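Local coordinates for protein probable porin (Pseudomonas aeruginosa, PDB 2Y0H) that probably forms a beta-barrel channel of the OprD family that lets small solutes cross the outer membrane, at residues Y197-I203 against D235-S240; L227-D231 against P283-N287; Q266-D272 against F294-K300. All blocks are in the same frame, centred on the assembly; numbering follows the deposited sequence.

Interaction 1 (Y197-I203 against D235-S240)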
ATOM      1  N   TYR A 197       6.255  14.419  -5.047  1.00 25.81           N
ATOM      2  CA  TYR A 197       5.309  15.499  -4.819  1.00 27.33           C
ATOM      3  C   TYR A 197       3.922  15.010  -5.232  1.00 24.46           C
ATOM      4  O   TYR A 197       3.740  14.518  -6.344  1.00 29.10           O
ATOM      5  CB  TYR A 197       5.719  16.741  -5.632  1.00 28.45           C
ATOM      6  CG  TYR A 197       4.752  17.908  -5.556  1.00 29.60           C
ATOM      7  CD1 TYR A 197       4.595  18.632  -4.381  1.00 28.80           C
ATOM      8  CD2 TYR A 197       3.991  18.282  -6.661  1.00 31.20           C
ATOM      9  CE1 TYR A 197       3.711  19.704  -4.307  1.00 30.48           C
ATOM     10  CE2 TYR A 197       3.099  19.361  -6.600  1.00 29.71           C
ATOM     11  CZ  TYR A 197       2.966  20.063  -5.417  1.00 33.17           C
ATOM     12  OH  TYR A 197       2.093  21.130  -5.335  1.00 32.28           O
ATOM     13  N   GLY A 198       2.955  15.123  -4.328  1.00 23.07           N
ATOM     14  CA  GLY A 198       1.574  14.784  -4.634  1.00 23.00           C
ATOM     15  C   GLY A 198       0.689  16.013  -4.478  1.00 26.19           C
ATOM     16  O   GLY A 198       0.800  16.744  -3.498  1.00 28.15           O
ATOM     17  N   GLN A 199      -0.178  16.261  -5.447  1.00 25.66           N
ATOM     18  CA  GLN A 199      -1.077  17.407  -5.357  1.00 27.92           C
ATOM     19  C   GLN A 199      -2.487  17.035  -5.751  1.00 23.11           C
ATOM     20  O   GLN A 199      -2.754  16.793  -6.920  1.00 23.67           O
ATOM     21  CB  GLN A 199      -0.610  18.536  -6.274  1.00 26.69           C
ATOM     22  CG  GLN A 199      -1.613  19.685  -6.381  1.00 26.14           C
ATOM     23  CD  GLN A 199      -1.289  20.617  -7.546  1.00 34.22           C
ATOM     24  OE1 GLN A 199      -1.065  20.161  -8.668  1.00 30.68           O
ATOM     25  NE2 GLN A 199      -1.232  21.925  -7.274  1.00 31.39           N
ATOM     26  N   LEU A 200      -3.392  16.997  -4.781  1.00 25.56           N
ATOM     27  CA  LEU A 200      -4.802  16.820  -5.087  1.00 23.30           C
ATOM     28  C   LEU A 200      -5.306  18.230  -5.305  1.00 23.09           C
ATOM     29  O   LEU A 200      -5.491  18.974  -4.341  1.00 24.00           O
ATOM     30  CB  LEU A 200      -5.552  16.187  -3.917  1.00 23.47           C
ATOM     31  CG  LEU A 200      -6.655  15.177  -4.247  1.00 26.78           C
ATOM     32  CD1 LEU A 200      -7.675  15.033  -3.109  1.00 26.72           C
ATOM     33  CD2 LEU A 200      -7.320  15.464  -5.562  1.00 25.58           C
ATOM     34  N   LYS A 201      -5.501  18.596  -6.569  1.00 27.88           N
ATOM     35  CA  LYS A 201      -5.776  19.983  -6.951  1.00 25.28           C
ATOM     36  C   LYS A 201      -6.886  20.628  -6.123  1.00 25.92           C
ATOM     37  O   LYS A 201      -7.974  20.077  -5.989  1.00 27.54           O
ATOM     38  CB  LYS A 201      -6.122  20.085  -8.433  1.00 28.04           C
ATOM     39  CG  LYS A 201      -6.034  21.527  -8.960  1.00 36.05           C
ATOM     40  CD  LYS A 201      -6.559  21.654 -10.382  1.00 44.85           C
ATOM     41  CE  LYS A 201      -6.304  23.069 -10.944  1.00 50.59           C
ATOM     42  NZ  LYS A 201      -6.843  24.145 -10.057  1.00 49.19           N
ATOM     43  N   ASP A 202      -6.585  21.792  -5.569  1.00 26.32           N
ATOM     44  CA  ASP A 202      -7.499  22.521  -4.685  1.00 28.91           C
ATOM     45  C   ASP A 202      -7.794  21.912  -3.316  1.00 26.41           C
ATOM     46  O   ASP A 202      -8.617  22.439  -2.574  1.00 27.80           O
ATOM     47  CB  ASP A 202      -8.806  22.852  -5.402  1.00 26.54           C
ATOM     48  CG  ASP A 202      -8.636  23.971  -6.383  1.00 35.20           C
ATOM     49  OD1 ASP A 202      -7.804  24.868  -6.090  1.00 31.27           O
ATOM     50  OD2 ASP A 202      -9.311  23.939  -7.438  1.00 34.53           O
ATOM     51  N   ILE A 203      -7.118  20.830  -2.963  1.00 27.70           N
ATOM     52  CA  ILE A 203      -7.336  20.222  -1.651  1.00 27.72           C
ATOM     53  C   ILE A 203      -6.053  20.154  -0.817  1.00 24.90           C
ATOM     54  O   ILE A 203      -5.968  20.783   0.239  1.00 27.26           O
ATOM     55  CB  ILE A 203      -8.013  18.837  -1.771  1.00 25.45           C
ATOM     56  CG1 ILE A 203      -9.408  19.015  -2.352  1.00 24.04           C
ATOM     57  CG2 ILE A 203      -8.064  18.124  -0.401  1.00 22.01           C
ATOM     58  CD1 ILE A 203     -10.160  17.722  -2.623  1.00 23.01           C
ATOM     59  N   ASP A 235      -3.825  23.101  -0.692  1.00 28.67           N
ATOM     60  CA  ASP A 235      -3.518  23.503  -2.050  1.00 28.19           C
ATOM     61  C   ASP A 235      -4.667  24.323  -2.621  1.00 29.80           C
ATOM     62  O   ASP A 235      -5.832  23.999  -2.398  1.00 28.31           O
ATOM     63  CB  ASP A 235      -3.266  22.269  -2.924  1.00 27.34           C
ATOM     64  CG  ASP A 235      -3.034  22.629  -4.384  1.00 29.67           C
ATOM     65  OD1 ASP A 235      -1.879  22.899  -4.754  1.00 32.85           O
ATOM     66  OD2 ASP A 235      -4.005  22.650  -5.167  1.00 31.12           O
ATOM     67  N   GLY A 236      -4.333  25.376  -3.364  1.00 28.21           N
ATOM     68  CA  GLY A 236      -5.320  26.137  -4.118  1.00 31.26           C
ATOM     69  C   GLY A 236      -6.436  26.702  -3.257  1.00 28.56           C
ATOM     70  O   GLY A 236      -6.175  27.293  -2.212  1.00 28.46           O
ATOM     71  N   ALA A 237      -7.679  26.504  -3.690  1.00 33.19           N
ATOM     72  CA  ALA A 237      -8.843  27.001  -2.949  1.00 30.87           C
ATOM     73  C   ALA A 237      -9.015  26.298  -1.611  1.00 27.53           C
ATOM     74  O   ALA A 237      -9.749  26.773  -0.749  1.00 29.32           O
ATOM     75  CB  ALA A 237     -10.106  26.874  -3.778  1.00 24.07           C
ATOM     76  N   ALA A 238      -8.328  25.175  -1.434  1.00 28.16           N
ATOM     77  CA  ALA A 238      -8.383  24.451  -0.165  1.00 28.94           C
ATOM     78  C   ALA A 238      -9.834  24.147   0.229  1.00 27.30           C
ATOM     79  O   ALA A 238     -10.287  24.506   1.307  1.00 24.23           O
ATOM     80  CB  ALA A 238      -7.679  25.252   0.934  1.00 26.97           C
ATOM     81  N   ILE A 239     -10.561  23.481  -0.655  1.00 28.46           N
ATOM     82  CA  ILE A 239     -11.995  23.329  -0.477  1.00 26.10           C
ATOM     83  C   ILE A 239     -12.408  22.403   0.664  1.00 29.70           C
ATOM     84  O   ILE A 239     -13.585  22.327   0.994  1.00 27.73           O
ATOM     85  CB  ILE A 239     -12.664  22.883  -1.778  1.00 31.71           C
ATOM     86  CG1 ILE A 239     -12.066  21.550  -2.272  1.00 28.09           C
ATOM     87  CG2 ILE A 239     -12.503  23.966  -2.829  1.00 27.54           C
ATOM     88  CD1 ILE A 239     -12.619  21.123  -3.627  1.00 25.99           C
ATOM     89  N   SER A 240     -11.450  21.711   1.278  1.00 27.52           N
ATOM     90  CA  SER A 240     -11.786  20.812   2.377  1.00 28.76           C
ATOM     91  C   SER A 240     -11.288  21.377   3.696  1.00 26.95           C
ATOM     92  O   SER A 240     -11.338  20.710   4.720  1.00 28.74           O
ATOM     93  CB  SER A 240     -11.259  19.382   2.134  1.00 27.57           C
ATOM     94  OG  SER A 240      -9.940  19.193   2.628  1.00 23.99           O
TER
HETATM   95  O   HOH W   1      -8.466  21.480   1.615  1.00 27.15           O
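Asp202 and Gly236 bring their CA atoms to within 4.3 Å of each other, where the turn after strand 191-200 meets the type II' beta turn from Asp235 to Ala238. The first of these turns is closed by a bond from the backbone N of Ile203 to the O of Leu200. Asp235 is the main side chain. Its CG stands anti to the backbone N, at chi1 176°, and this sends the carboxylate across to the other segment. There each oxygen takes one donor from that segment. OD1 of Asp235 accepts NE2 of Gln199 at 2.8 Å in a nearly straight bond. The donor comes from the syn side but above the carboxylate plane, while the oxygen lies in the plane of the amide. The two flat groups are turned 80° against each other. OD2 of Asp235 uses its anti lone pair to take the backbone N of Asp202, 2.7 Å away. Arg205 also pairs with OD1, in a salt bridge.

Asp202 answers with two acceptors of its own. OD1 of Asp202 receives the N of Ala237 at 2.9 Å, from above the carboxylate plane. The backbone O of Asp202 receives the N of Ile239 at 2.9 Å. Beside these bonds the apolar part is small: CG1 of Ile203 rests on CG1 of Ile239, 3.7 Å apart. A water joins the O of Ile203 to the N and OG of Ser240, and OG is also hydrogen-bonded to Arg169.

The carboxylates of Asp202 and Asp235 come close, with OD1 of Asp202 4.5 Å from OD2 of Asp235. Each is bound by N-H donors. Together with Arg205, these probably offset part of the repulsion. The two turns are thus joined mainly by polar bonds, in which carboxylates and a carbonyl accept N-H groups.

Interaction 2 (L227-D231 against P283-N287)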
ATOM      1  N   LEU A 227      14.178   5.577   6.127  1.00 25.87           N
ATOM      2  CA  LEU A 227      13.813   6.849   6.746  1.00 25.71           C
ATOM      3  C   LEU A 227      12.854   7.591   5.817  1.00 30.71           C
ATOM      4  O   LEU A 227      13.083   7.650   4.606  1.00 29.49           O
ATOM      5  CB  LEU A 227      15.051   7.715   6.974  1.00 27.74           C
ATOM      6  CG  LEU A 227      16.298   7.137   7.659  1.00 34.07           C
ATOM      7  CD1 LEU A 227      17.339   8.248   7.920  1.00 35.91           C
ATOM      8  CD2 LEU A 227      15.954   6.411   8.952  1.00 31.98           C
ATOM      9  N   ARG A 228      11.780   8.150   6.371  1.00 29.08           N
ATOM     10  CA  ARG A 228      10.756   8.795   5.545  1.00 24.74           C
ATOM     11  C   ARG A 228      10.242  10.097   6.139  1.00 26.55           C
ATOM     12  O   ARG A 228      10.033  10.212   7.348  1.00 26.50           O
ATOM     13  CB  ARG A 228       9.566   7.851   5.322  1.00 23.39           C
ATOM     14  CG  ARG A 228       9.916   6.555   4.655  1.00 22.54           C
ATOM     15  CD  ARG A 228       8.698   5.659   4.497  1.00 22.38           C
ATOM     16  NE  ARG A 228       9.095   4.296   4.167  1.00 25.80           N
ATOM     17  CZ  ARG A 228       8.249   3.280   4.050  1.00 30.95           C
ATOM     18  NH1 ARG A 228       6.943   3.476   4.214  1.00 27.46           N
ATOM     19  NH2 ARG A 228       8.714   2.066   3.761  1.00 32.65           N
ATOM     20  N   TYR A 229       9.999  11.075   5.274  1.00 26.33           N
ATOM     21  CA  TYR A 229       9.461  12.348   5.725  1.00 28.55           C
ATOM     22  C   TYR A 229       8.410  12.870   4.749  1.00 29.56           C
ATOM     23  O   TYR A 229       8.632  12.928   3.535  1.00 27.95           O
ATOM     24  CB  TYR A 229      10.578  13.374   5.925  1.00 28.31           C
ATOM     25  CG  TYR A 229      10.100  14.761   6.344  1.00 35.14           C
ATOM     26  CD1 TYR A 229       9.569  14.989   7.610  1.00 36.34           C
ATOM     27  CD2 TYR A 229      10.193  15.843   5.476  1.00 36.02           C
ATOM     28  CE1 TYR A 229       9.134  16.262   7.992  1.00 37.00           C
ATOM     29  CE2 TYR A 229       9.767  17.109   5.849  1.00 37.66           C
ATOM     30  CZ  TYR A 229       9.239  17.312   7.109  1.00 37.69           C
ATOM     31  OH  TYR A 229       8.817  18.573   7.477  1.00 46.25           O
ATOM     32  N   PHE A 230       7.263  13.242   5.289  1.00 27.38           N
ATOM     33  CA  PHE A 230       6.223  13.847   4.475  1.00 28.45           C
ATOM     34  C   PHE A 230       5.886  15.219   5.048  1.00 27.48           C
ATOM     35  O   PHE A 230       5.740  15.379   6.257  1.00 26.89           O
ATOM     36  CB  PHE A 230       4.945  13.007   4.501  1.00 23.08           C
ATOM     37  CG  PHE A 230       5.038  11.657   3.816  1.00 27.02           C
ATOM     38  CD1 PHE A 230       4.704  11.516   2.466  1.00 24.83           C
ATOM     39  CD2 PHE A 230       5.355  10.513   4.544  1.00 25.09           C
ATOM     40  CE1 PHE A 230       4.728  10.266   1.858  1.00 28.60           C
ATOM     41  CE2 PHE A 230       5.387   9.248   3.936  1.00 25.53           C
ATOM     42  CZ  PHE A 230       5.077   9.119   2.600  1.00 22.60           C
ATOM     43  N   ASP A 231       5.721  16.196   4.173  1.00 25.23           N
ATOM     44  CA  ASP A 231       5.206  17.501   4.565  1.00 26.99           C
ATOM     45  C   ASP A 231       3.940  17.751   3.743  1.00 24.23           C
ATOM     46  O   ASP A 231       3.983  17.754   2.511  1.00 24.54           O
ATOM     47  CB  ASP A 231       6.273  18.571   4.280  1.00 32.92           C
ATOM     48  CG  ASP A 231       5.998  19.891   4.986  1.00 34.66           C
ATOM     49  OD1 ASP A 231       4.862  20.372   4.943  1.00 36.50           O
ATOM     50  OD2 ASP A 231       6.937  20.454   5.587  1.00 51.54           O
ATOM     51  N   PRO A 283      -1.344   4.325   3.463  1.00 25.04           N
ATOM     52  CA  PRO A 283      -0.373   5.364   3.821  1.00 24.31           C
ATOM     53  C   PRO A 283       1.024   4.735   3.807  1.00 27.86           C
ATOM     54  O   PRO A 283       1.224   3.675   4.399  1.00 27.45           O
ATOM     55  CB  PRO A 283      -0.761   5.740   5.260  1.00 26.34           C
ATOM     56  CG  PRO A 283      -2.026   4.983   5.577  1.00 27.73           C
ATOM     57  CD  PRO A 283      -2.093   3.835   4.631  1.00 25.23           C
ATOM     58  N   TYR A 284       1.966   5.361   3.118  1.00 24.48           N
ATOM     59  CA  TYR A 284       3.293   4.792   2.950  1.00 25.31           C
ATOM     60  C   TYR A 284       4.153   5.071   4.198  1.00 26.60           C
ATOM     61  O   TYR A 284       5.040   5.921   4.174  1.00 25.81           O
ATOM     62  CB  TYR A 284       3.928   5.388   1.688  1.00 27.62           C
ATOM     63  CG  TYR A 284       5.190   4.693   1.245  1.00 30.23           C
ATOM     64  CD1 TYR A 284       5.169   3.357   0.861  1.00 35.10           C
ATOM     65  CD2 TYR A 284       6.407   5.366   1.227  1.00 28.42           C
ATOM     66  CE1 TYR A 284       6.335   2.710   0.458  1.00 39.51           C
ATOM     67  CE2 TYR A 284       7.574   4.732   0.819  1.00 28.63           C
ATOM     68  CZ  TYR A 284       7.533   3.409   0.441  1.00 36.24           C
ATOM     69  OH  TYR A 284       8.689   2.778   0.039  1.00 45.37           O
ATOM     70  N   VAL A 285       3.862   4.364   5.290  1.00 26.29           N
ATOM     71  CA  VAL A 285       4.444   4.668   6.591  1.00 24.15           C
ATOM     72  C   VAL A 285       4.981   3.445   7.326  1.00 26.89           C
ATOM     73  O   VAL A 285       4.411   2.361   7.253  1.00 25.98           O
ATOM     74  CB  VAL A 285       3.436   5.391   7.514  1.00 28.11           C
ATOM     75  CG1 VAL A 285       2.899   6.650   6.835  1.00 29.69           C
ATOM     76  CG2 VAL A 285       2.299   4.457   7.930  1.00 24.69           C
ATOM     77  N   ALA A 286       6.085   3.646   8.039  1.00 26.93           N
ATOM     78  CA  ALA A 286       6.732   2.604   8.837  1.00 27.48           C
ATOM     79  C   ALA A 286       5.789   1.795   9.726  1.00 23.53           C
ATOM     80  O   ALA A 286       5.818   0.577   9.707  1.00 25.63           O
ATOM     81  CB  ALA A 286       7.848   3.212   9.677  1.00 22.29           C
ATOM     82  N   ASN A 287       4.957   2.469  10.507  1.00 24.18           N
ATOM     83  CA  ASN A 287       4.150   1.778  11.508  1.00 24.02           C
ATOM     84  C   ASN A 287       2.751   1.362  11.040  1.00 28.61           C
ATOM     85  O   ASN A 287       1.850   1.130  11.852  1.00 28.41           O
ATOM     86  CB  ASN A 287       4.113   2.578  12.815  1.00 23.73           C
ATOM     87  CG  ASN A 287       5.452   2.541  13.544  1.00 28.95           C
ATOM     88  OD1 ASN A 287       6.390   1.908  13.067  1.00 27.66           O
ATOM     89  ND2 ASN A 287       5.548   3.218  14.699  1.00 25.10           N
TER
HETATM   90  O   HOH W   2       5.053   1.224   4.037  1.00 40.54           O
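Arg228 meets Tyr284 through two simple torsion choices. CG of Arg228 sits anti to its carbonyl carbon, with chi1 -59°, and the chain then runs extended to NE. In Tyr284, chi1 of -169° swings the ring to the same place. The guanidinium lies flat on one face of the ring, with the planes only 7° apart. CZ of Arg228 is 3.8 Å from the centroid of the Tyr284 ring, so this is both a stack and a cation-pi contact.

NH1 does most of the remaining work. NH1 of Arg228 stands over the ring and also makes a weak hydrogen bond to the backbone O of Tyr284, 3.1 Å away. A water at the edge of the guanidinium accepts from NH1 of Arg228 at 2.9 Å. It bonds only weakly to the O of Val285. NH2 of Arg228 is also paired with Asp226 in a salt bridge. The group is therefore held by its face and by its edge, and its rotation should be restricted.

Phe230, two residues along the strand, packs against the same tyrosine. The CE2 edge of Phe230 approaches the O of Tyr284 at 3.4 Å. CZ of Phe230 comes to the edge of the Tyr284 ring and packs on CB of Tyr284, 4.0 Å away. The Phe230 ring also meets Tyr208 and Phe274.

Tyr284 is the centre of an inverse gamma turn in the long loop between strands 259-269 and 300-309. This loop reaches back to strand 221-234 and places Tyr284 against Pro116. The arrangement is consistent with the inward-folded loops that narrow the channel in OprD-family porins.

Interaction 3 (Q266-D272 against F294-K300)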
ATOM      1  N   GLN A 266       7.500   6.561  14.539  1.00 26.06           N
ATOM      2  CA  GLN A 266       6.612   7.339  13.684  1.00 28.61           C
ATOM      3  C   GLN A 266       6.045   8.478  14.517  1.00 27.97           C
ATOM      4  O   GLN A 266       5.676   8.290  15.680  1.00 29.69           O
ATOM      5  CB  GLN A 266       5.483   6.441  13.157  1.00 25.39           C
ATOM      6  CG  GLN A 266       4.527   7.070  12.137  1.00 24.16           C
ATOM      7  CD  GLN A 266       3.840   6.004  11.291  1.00 30.93           C
ATOM      8  OE1 GLN A 266       4.492   5.331  10.475  1.00 28.35           O
ATOM      9  NE2 GLN A 266       2.529   5.813  11.503  1.00 27.49           N
ATOM     10  N   LYS A 267       5.961   9.652  13.914  1.00 29.29           N
ATOM     11  CA  LYS A 267       5.532  10.834  14.635  1.00 33.32           C
ATOM     12  C   LYS A 267       4.699  11.773  13.738  1.00 30.89           C
ATOM     13  O   LYS A 267       5.174  12.251  12.715  1.00 32.72           O
ATOM     14  CB  LYS A 267       6.773  11.533  15.187  1.00 32.99           C
ATOM     15  CG  LYS A 267       6.521  12.751  16.041  1.00 44.20           C
ATOM     16  CD  LYS A 267       7.844  13.278  16.629  1.00 51.31           C
ATOM     17  CE  LYS A 267       8.530  12.250  17.559  1.00 59.71           C
ATOM     18  NZ  LYS A 267       9.208  11.095  16.860  1.00 55.81           N
ATOM     19  N   MET A 268       3.451  12.001  14.125  1.00 27.92           N
ATOM     20  CA  MET A 268       2.589  12.990  13.471  1.00 31.44           C
ATOM     21  C   MET A 268       2.781  14.345  14.152  1.00 31.46           C
ATOM     22  O   MET A 268       2.726  14.451  15.379  1.00 31.47           O
ATOM     23  CB  MET A 268       1.109  12.588  13.568  1.00 25.38           C
ATOM     24  CG  MET A 268       0.766  11.213  12.997  1.00 26.31           C
ATOM     25  SD  MET A 268       1.067  11.111  11.203  1.00 29.46           S
ATOM     26  CE  MET A 268       2.502  10.025  11.200  1.00 27.10           C
ATOM     27  N   ILE A 269       3.002  15.377  13.348  1.00 32.92           N
ATOM     28  CA  ILE A 269       3.168  16.732  13.854  1.00 28.88           C
ATOM     29  C   ILE A 269       2.205  17.660  13.143  1.00 34.22           C
ATOM     30  O   ILE A 269       2.084  17.622  11.909  1.00 29.18           O
ATOM     31  CB  ILE A 269       4.591  17.223  13.612  1.00 35.46           C
ATOM     32  CG1 ILE A 269       5.591  16.243  14.252  1.00 34.02           C
ATOM     33  CG2 ILE A 269       4.759  18.641  14.142  1.00 37.92           C
ATOM     34  CD1 ILE A 269       6.997  16.318  13.684  1.00 38.04           C
ATOM     35  N   GLY A 270       1.532  18.505  13.922  1.00 33.38           N
ATOM     36  CA  GLY A 270       0.556  19.443  13.390  1.00 31.91           C
ATOM     37  C   GLY A 270      -0.816  19.039  13.883  1.00 32.12           C
ATOM     38  O   GLY A 270      -0.946  18.083  14.644  1.00 32.47           O
ATOM     39  N   ASN A 271      -1.864  19.737  13.473  1.00 34.19           N
ATOM     40  CA  ASN A 271      -3.157  19.350  14.038  1.00 36.59           C
ATOM     41  C   ASN A 271      -3.940  18.293  13.252  1.00 34.38           C
ATOM     42  O   ASN A 271      -4.960  17.806  13.740  1.00 32.15           O
ATOM     43  CB  ASN A 271      -4.028  20.564  14.378  1.00 45.87           C
ATOM     44  CG  ASN A 271      -4.810  21.042  13.206  1.00 46.46           C
ATOM     45  OD1 ASN A 271      -4.245  21.265  12.135  1.00 49.55           O
ATOM     46  ND2 ASN A 271      -6.127  21.175  13.376  1.00 40.16           N
ATOM     47  N   ASP A 272      -3.451  17.914  12.064  1.00 30.76           N
ATOM     48  CA  ASP A 272      -4.126  16.911  11.237  1.00 29.32           C
ATOM     49  C   ASP A 272      -3.487  15.518  11.239  1.00 28.67           C
ATOM     50  O   ASP A 272      -2.283  15.365  11.425  1.00 28.46           O
ATOM     51  CB  ASP A 272      -4.250  17.400   9.788  1.00 28.49           C
ATOM     52  CG  ASP A 272      -5.196  18.577   9.659  1.00 33.62           C
ATOM     53  OD1 ASP A 272      -6.251  18.540  10.326  1.00 34.07           O
ATOM     54  OD2 ASP A 272      -4.877  19.536   8.913  1.00 31.16           O
ATOM     55  N   PHE A 294      -1.880   4.258  12.543  1.00 29.23           N
ATOM     56  CA  PHE A 294      -1.113   5.014  13.540  1.00 26.14           C
ATOM     57  C   PHE A 294      -0.649   6.371  13.013  1.00 27.49           C
ATOM     58  O   PHE A 294       0.492   6.791  13.226  1.00 27.84           O
ATOM     59  CB  PHE A 294       0.067   4.175  14.051  1.00 30.45           C
ATOM     60  CG  PHE A 294      -0.355   3.049  14.946  1.00 28.06           C
ATOM     61  CD1 PHE A 294      -0.858   1.875  14.408  1.00 26.71           C
ATOM     62  CD2 PHE A 294      -0.297   3.184  16.324  1.00 24.31           C
ATOM     63  CE1 PHE A 294      -1.275   0.840  15.234  1.00 24.80           C
ATOM     64  CE2 PHE A 294      -0.712   2.147  17.161  1.00 25.48           C
ATOM     65  CZ  PHE A 294      -1.207   0.979  16.611  1.00 25.36           C
ATOM     66  N   THR A 295      -1.553   7.048  12.313  1.00 25.29           N
ATOM     67  CA  THR A 295      -1.285   8.364  11.749  1.00 28.00           C
ATOM     68  C   THR A 295      -2.320   9.380  12.222  1.00 28.06           C
ATOM     69  O   THR A 295      -2.598  10.353  11.532  1.00 29.17           O
ATOM     70  CB  THR A 295      -1.275   8.322  10.205  1.00 28.80           C
ATOM     71  OG1 THR A 295      -2.481   7.697   9.730  1.00 23.61           O
ATOM     72  CG2 THR A 295      -0.043   7.539   9.700  1.00 28.84           C
ATOM     73  N   ARG A 296      -2.890   9.148  13.403  1.00 30.04           N
ATOM     74  CA  ARG A 296      -3.928  10.035  13.942  1.00 30.89           C
ATOM     75  C   ARG A 296      -3.302  11.347  14.400  1.00 27.48           C
ATOM     76  O   ARG A 296      -2.084  11.417  14.572  1.00 26.33           O
ATOM     77  CB  ARG A 296      -4.686   9.337  15.078  1.00 31.06           C
ATOM     78  CG  ARG A 296      -5.543   8.182  14.585  1.00 32.31           C
ATOM     79  CD  ARG A 296      -5.991   7.273  15.707  1.00 33.81           C
ATOM     80  NE  ARG A 296      -6.966   7.924  16.573  1.00 37.00           N
ATOM     81  CZ  ARG A 296      -7.697   7.279  17.478  1.00 39.66           C
ATOM     82  NH1 ARG A 296      -7.557   5.967  17.626  1.00 35.23           N
ATOM     83  NH2 ARG A 296      -8.569   7.942  18.228  1.00 32.03           N
ATOM     84  N   PRO A 297      -4.123  12.397  14.587  1.00 31.09           N
ATOM     85  CA  PRO A 297      -3.510  13.713  14.848  1.00 28.83           C
ATOM     86  C   PRO A 297      -2.553  13.671  16.053  1.00 33.16           C
ATOM     87  O   PRO A 297      -2.931  13.180  17.122  1.00 33.15           O
ATOM     88  CB  PRO A 297      -4.718  14.620  15.125  1.00 30.55           C
ATOM     89  CG  PRO A 297      -5.903  13.907  14.487  1.00 26.09           C
ATOM     90  CD  PRO A 297      -5.603  12.445  14.610  1.00 27.87           C
ATOM     91  N   GLN A 298      -1.324  14.143  15.860  1.00 27.81           N
ATOM     92  CA  GLN A 298      -0.316  14.201  16.925  1.00 34.09           C
ATOM     93  C   GLN A 298       0.176  12.857  17.493  1.00 30.96           C
ATOM     94  O   GLN A 298       0.837  12.825  18.525  1.00 32.24           O
ATOM     95  CB  GLN A 298      -0.793  15.105  18.068  1.00 37.10           C
ATOM     96  CG  GLN A 298      -0.961  16.547  17.656  1.00 44.27           C
ATOM     97  CD  GLN A 298      -1.422  17.432  18.789  1.00 54.88           C
ATOM     98  OE1 GLN A 298      -2.594  17.419  19.162  1.00 61.01           O
ATOM     99  NE2 GLN A 298      -0.501  18.213  19.345  1.00 59.44           N
ATOM    100  N   GLU A 299      -0.125  11.752  16.825  1.00 31.77           N
ATOM    101  CA  GLU A 299       0.234  10.453  17.372  1.00 30.31           C
ATOM    102  C   GLU A 299       1.728  10.126  17.276  1.00 29.84           C
ATOM    103  O   GLU A 299       2.346  10.318  16.239  1.00 31.39           O
ATOM    104  CB  GLU A 299      -0.569   9.359  16.695  1.00 27.61           C
ATOM    105  CG  GLU A 299      -0.386   7.985  17.314  1.00 27.59           C
ATOM    106  CD  GLU A 299      -1.401   7.007  16.768  1.00 29.05           C
ATOM    107  OE1 GLU A 299      -2.041   7.348  15.758  1.00 31.27           O
ATOM    108  OE2 GLU A 299      -1.571   5.910  17.337  1.00 31.04           O
ATOM    109  N   LYS A 300       2.288   9.625  18.369  1.00 29.48           N
ATOM    110  CA  LYS A 300       3.659   9.120  18.388  1.00 30.02           C
ATOM    111  C   LYS A 300       3.589   7.621  18.609  1.00 28.44           C
ATOM    112  O   LYS A 300       2.890   7.162  19.505  1.00 31.78           O
ATOM    113  CB  LYS A 300       4.450   9.742  19.540  1.00 33.40           C
ATOM    114  CG  LYS A 300       4.736  11.236  19.417  1.00 35.06           C
ATOM    115  CD  LYS A 300       5.165  11.786  20.780  1.00 40.75           C
ATOM    116  CE  LYS A 300       5.601  13.247  20.711  1.00 48.25           C
ATOM    117  NZ  LYS A 300       5.508  13.921  22.038  1.00 52.53           N
TER
HETATM  118  O   HOH W   3      -0.679  15.628  13.645  1.00 34.78           O
HETATM  119  O   HOH W   4       1.673  18.842  16.867  1.00 47.32           O
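Met268 is the tightly packed centre of this contact. Its chain bends at chi2 and chi3 and lies against the backbone of the other segment. CG of Met268 is 3.3 Å from the O of Arg296, and its SD is 3.7 Å from CA of Thr295. The N of Met268 donates to the O of Glu299 at 2.9 Å, in a nearly straight bond. Next to it, NE2 of Gln266 gives a 2.8 Å bond to the O of Phe294. That oxygen lies in the amide plane, but NE2 stands above the carbonyl plane.

The other end is looser and wetter. Gln298 is exposed, and CG of Gln298 touches the O of Gly270 at 3.4 Å. One water joins its backbone N to the O atoms of Gly270 and Asp272. A second water is held by Gly270 N and weakly by Gln298 NE2. Asn271 is exposed too, and its O meets CB of Pro297.

Lys267 and Lys300 form an antiparallel non-hydrogen-bonded pair, their side chains running side by side. Here strand 259-269 meets the start of strand 300-309. Lys300 forms a salt bridge with Asp329 on strand 318-330, while Met268 packs on Asn245 and Asn247 of strand 244-256.

In the fold
From the N terminus, interaction 1 comes first. It brings the turn after strand 191-200 to the loop after strand 221-234, spanning the hairpin of strands 204-216 and 221-234. Interaction 2 opens on strand 221-234 before interaction 1 has closed, so the two cross. It ends in the long loop that follows strand 259-269. Interaction 3 closes that loop by joining its two ends. It opens at Gln266 before interaction 2 closes, so these two cross as well, and they touch where Gln266 OE1 probably accepts from Asn287 N. Interactions 1 and 3 follow in series, with centres about 20 Å apart. All three reach the one closed barrel sheet.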